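Local coordinates for protein diaminobutyrate-pyruvate transaminase and L-2,4-diaminobutyrate decarboxylase (Vibrio parahaemolyticus, PDB 2QMA) that probably decarboxylates L-2,4-diaminobutyrate with pyridoxal phosphate through this C-terminal domain, the full-length protein probably also acting as a transaminase, at residues A[143-146]-A[147-151]. Numbering follows the deposited sequence.
Sequences QKVV and NWLCD. With EDO (1,2-ethanediol), chain C.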
ATOM      1  N   GLN A 143     -16.475  -2.167  -3.907  1.00 13.70           N
ATOM      2  CA  GLN A 143     -17.320  -3.360  -3.823  1.00 14.75           C
ATOM      3  C   GLN A 143     -17.821  -3.844  -5.210  1.00 14.32           C
ATOM      4  O   GLN A 143     -17.876  -5.037  -5.484  1.00 14.87           O
ATOM      5  CB  GLN A 143     -18.495  -3.163  -2.871  1.00 14.15           C
ATOM      6  CG  GLN A 143     -19.214  -4.503  -2.561  1.00 16.86           C
ATOM      7  CD  GLN A 143     -18.352  -5.491  -1.741  1.00 19.07           C
ATOM      8  OE1 GLN A 143     -17.843  -5.151  -0.682  1.00 18.03           O
ATOM      9  NE2 GLN A 143     -18.200  -6.717  -2.246  1.00 17.34           N
ATOM     10  N   LYS A 144     -18.189  -2.905  -6.059  1.00 13.81           N
ATOM     11  CA  LYS A 144     -18.627  -3.175  -7.438  1.00 14.01           C
ATOM     12  C   LYS A 144     -17.537  -3.972  -8.195  1.00 13.82           C
ATOM     13  O   LYS A 144     -17.836  -4.979  -8.852  1.00 13.07           O
ATOM     14  CB  LYS A 144     -18.907  -1.831  -8.150  1.00 13.62           C
ATOM     15  CG  LYS A 144     -19.103  -1.871  -9.673  1.00 14.01           C
ATOM     16  CD  LYS A 144     -20.192  -2.844 -10.151  1.00 15.93           C
ATOM     17  CE  LYS A 144     -20.564  -2.527 -11.611  1.00 14.48           C
ATOM     18  NZ  LYS A 144     -21.468  -3.570 -12.254  1.00 16.19           N
ATOM     19  N   VAL A 145     -16.294  -3.464  -8.131  1.00 14.75           N
ATOM     20  CA  VAL A 145     -15.156  -4.081  -8.837  1.00 14.84           C
ATOM     21  C   VAL A 145     -14.904  -5.470  -8.239  1.00 15.83           C
ATOM     22  O   VAL A 145     -14.652  -6.448  -8.977  1.00 15.50           O
ATOM     23  CB  VAL A 145     -13.872  -3.207  -8.741  1.00 15.21           C
ATOM     24  CG1 VAL A 145     -12.624  -3.984  -9.192  1.00 13.46           C
ATOM     25  CG2 VAL A 145     -14.005  -1.892  -9.490  1.00 13.27           C
ATOM     26  N   VAL A 146     -14.977  -5.557  -6.902  1.00 15.67           N
ATOM     27  CA  VAL A 146     -14.799  -6.856  -6.218  1.00 14.95           C
ATOM     28  C   VAL A 146     -15.861  -7.869  -6.694  1.00 15.40           C
ATOM     29  O   VAL A 146     -15.545  -9.037  -6.987  1.00 13.84           O
ATOM     30  CB  VAL A 146     -14.805  -6.719  -4.659  1.00 14.43           C
ATOM     31  CG1 VAL A 146     -15.006  -8.100  -4.027  1.00 17.05           C
ATOM     32  CG2 VAL A 146     -13.453  -6.161  -4.169  1.00 13.20           C
ATOM     33  N   ASN A 147     -17.123  -7.429  -6.708  1.00 14.91           N
ATOM     34  CA  ASN A 147     -18.232  -8.282  -7.149  1.00 16.48           C
ATOM     35  C   ASN A 147     -18.024  -8.758  -8.578  1.00 15.69           C
ATOM     36  O   ASN A 147     -18.243  -9.935  -8.897  1.00 16.43           O
ATOM     37  CB  ASN A 147     -19.574  -7.533  -7.051  1.00 15.44           C
ATOM     38  CG  ASN A 147     -20.020  -7.284  -5.616  1.00 17.50           C
ATOM     39  OD1 ASN A 147     -20.929  -6.493  -5.402  1.00 19.43           O
ATOM     40  ND2 ASN A 147     -19.406  -7.962  -4.639  1.00 14.44           N
ATOM     41  N   TRP A 148     -17.579  -7.836  -9.429  1.00 15.74           N
ATOM     42  CA  TRP A 148     -17.290  -8.133 -10.838  1.00 15.61           C
ATOM     43  C   TRP A 148     -16.186  -9.215 -10.913  1.00 15.32           C
ATOM     44  O   TRP A 148     -16.291 -10.190 -11.658  1.00 13.71           O
ATOM     45  CB  TRP A 148     -16.859  -6.829 -11.556  1.00 15.61           C
ATOM     46  CG  TRP A 148     -16.536  -6.953 -13.014  1.00 14.41           C
ATOM     47  CD1 TRP A 148     -17.423  -7.022 -14.041  1.00 15.05           C
ATOM     48  CD2 TRP A 148     -15.220  -7.022 -13.600  1.00 15.46           C
ATOM     49  NE1 TRP A 148     -16.752  -7.158 -15.227  1.00 18.12           N
ATOM     50  CE2 TRP A 148     -15.401  -7.175 -14.997  1.00 17.39           C
ATOM     51  CE3 TRP A 148     -13.908  -7.042 -13.069  1.00 17.04           C
ATOM     52  CZ2 TRP A 148     -14.322  -7.264 -15.893  1.00 16.20           C
ATOM     53  CZ3 TRP A 148     -12.828  -7.164 -13.940  1.00 16.69           C
ATOM     54  CH2 TRP A 148     -13.038  -7.262 -15.350  1.00 14.78           C
ATOM     55  N   LEU A 149     -15.138  -9.035 -10.124  1.00 13.66           N
ATOM     56  CA  LEU A 149     -14.003  -9.969 -10.140  1.00 14.93           C
ATOM     57  C   LEU A 149     -14.474 -11.363  -9.742  1.00 14.46           C
ATOM     58  O   LEU A 149     -14.112 -12.357 -10.357  1.00 14.20           O
ATOM     59  CB  LEU A 149     -12.944  -9.498  -9.122  1.00 15.07           C
ATOM     60  CG  LEU A 149     -12.103  -8.304  -9.570  1.00 18.50           C
ATOM     61  CD1 LEU A 149     -11.233  -7.817  -8.385  1.00 19.26           C
ATOM     62  CD2 LEU A 149     -11.272  -8.732 -10.812  1.00 21.78           C
ATOM     63  N   CYS A 150     -15.272 -11.424  -8.696  1.00 13.95           N
ATOM     64  CA  CYS A 150     -15.804 -12.711  -8.204  1.00 15.00           C
ATOM     65  C   CYS A 150     -16.565 -13.440  -9.319  1.00 15.81           C
ATOM     66  O   CYS A 150     -16.413 -14.644  -9.478  1.00 15.13           O
ATOM     67  CB  CYS A 150     -16.681 -12.472  -6.974  1.00 15.03           C
ATOM     68  SG  CYS A 150     -15.661 -12.067  -5.492  1.00 17.56           S
ATOM     69  N   ASP A 151     -17.343 -12.699 -10.113  1.00 17.10           N
ATOM     70  CA  ASP A 151     -17.975 -13.235 -11.349  1.00 17.44           C
ATOM     71  C   ASP A 151     -16.993 -13.815 -12.379  1.00 17.42           C
ATOM     72  O   ASP A 151     -17.157 -14.960 -12.880  1.00 14.65           O
ATOM     73  CB  ASP A 151     -18.923 -12.177 -11.940  1.00 20.93           C
ATOM     74  CG  ASP A 151     -18.632 -11.798 -13.438  1.00 25.17           C
ATOM     75  OD1 ASP A 151     -18.209 -10.605 -13.626  1.00 21.79           O
ATOM     76  OD2 ASP A 151     -18.883 -12.649 -14.387  1.00 27.05           O
TER
HETATM   77  C1  EDO C 961     -22.150  -6.650 -10.333  1.00 25.06           C
HETATM   78  O1  EDO C 961     -22.451  -5.254 -10.077  1.00 24.73           O
HETATM   79  C2  EDO C 961     -20.747  -6.889 -10.885  1.00 24.75           C
HETATM   80  O2  EDO C 961     -20.519  -6.130 -12.072  1.00 24.89           O
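Lys144 and Trp148 sit one turn apart on helix 136-152, and both lie against a bound 1,2-ethanediol, probably taken up from the crystallisation liquor. Lys144 NZ grips both hydroxyls of the diol, at 2.9 Å from O1 and 2.7 Å from O2. The lysine chain leaves with CG anti to the backbone N (chi1 168°), kinks at chi2 and then runs extended, which carries the ammonium group to the diol. O2 also lies at the edge of the Trp148 indole, in the ring plane, 3.8 Å from CD1. The diol thus lies between the amine and the pyrrole edge of the indole.

On another side of the helix, Val145 and Leu149 run side by side and point the same way. Val145 CG1 meets Leu149 CD1 at 4.2 Å, while Leu149 CG rests on the Val145 carbonyl oxygen. Val146 CG1 lies 4.3 Å from Cys150 SG. Gln143 and Asn147 bring their side-chain amides together, with the planes turned 43° apart. Gln143 NE2 hydrogen-bonds Asp160 OD1.

Beneath these side chains runs regular alpha-helical i to i+4 bonding. Asn147 N donates to Gln143 O, Trp148 N to Lys144 O, Leu149 N to Val145 O and Cys150 N to Val146 O, all at 2.8 to 2.9 Å. This spacing sets the paired residues on shared faces.

The helix belongs to the decarboxylase domain, whose mixed seven-stranded sheet is consistent with the PLP-dependent aminotransferase fold. Lys144 and Trp148 face the second subunit. There NZ hydrogen-bonds Asn69 O of that subunit, and the indole NE1 hydrogen-bonds its Asp74 OD1. Within the chain, Val145 packs on Val380 and Phe381 of helix 377-386, and Trp148 on Met384. Val145 and Val146 also touch Phe163 of strand 160-164, an outermost strand of the sheet within this chain.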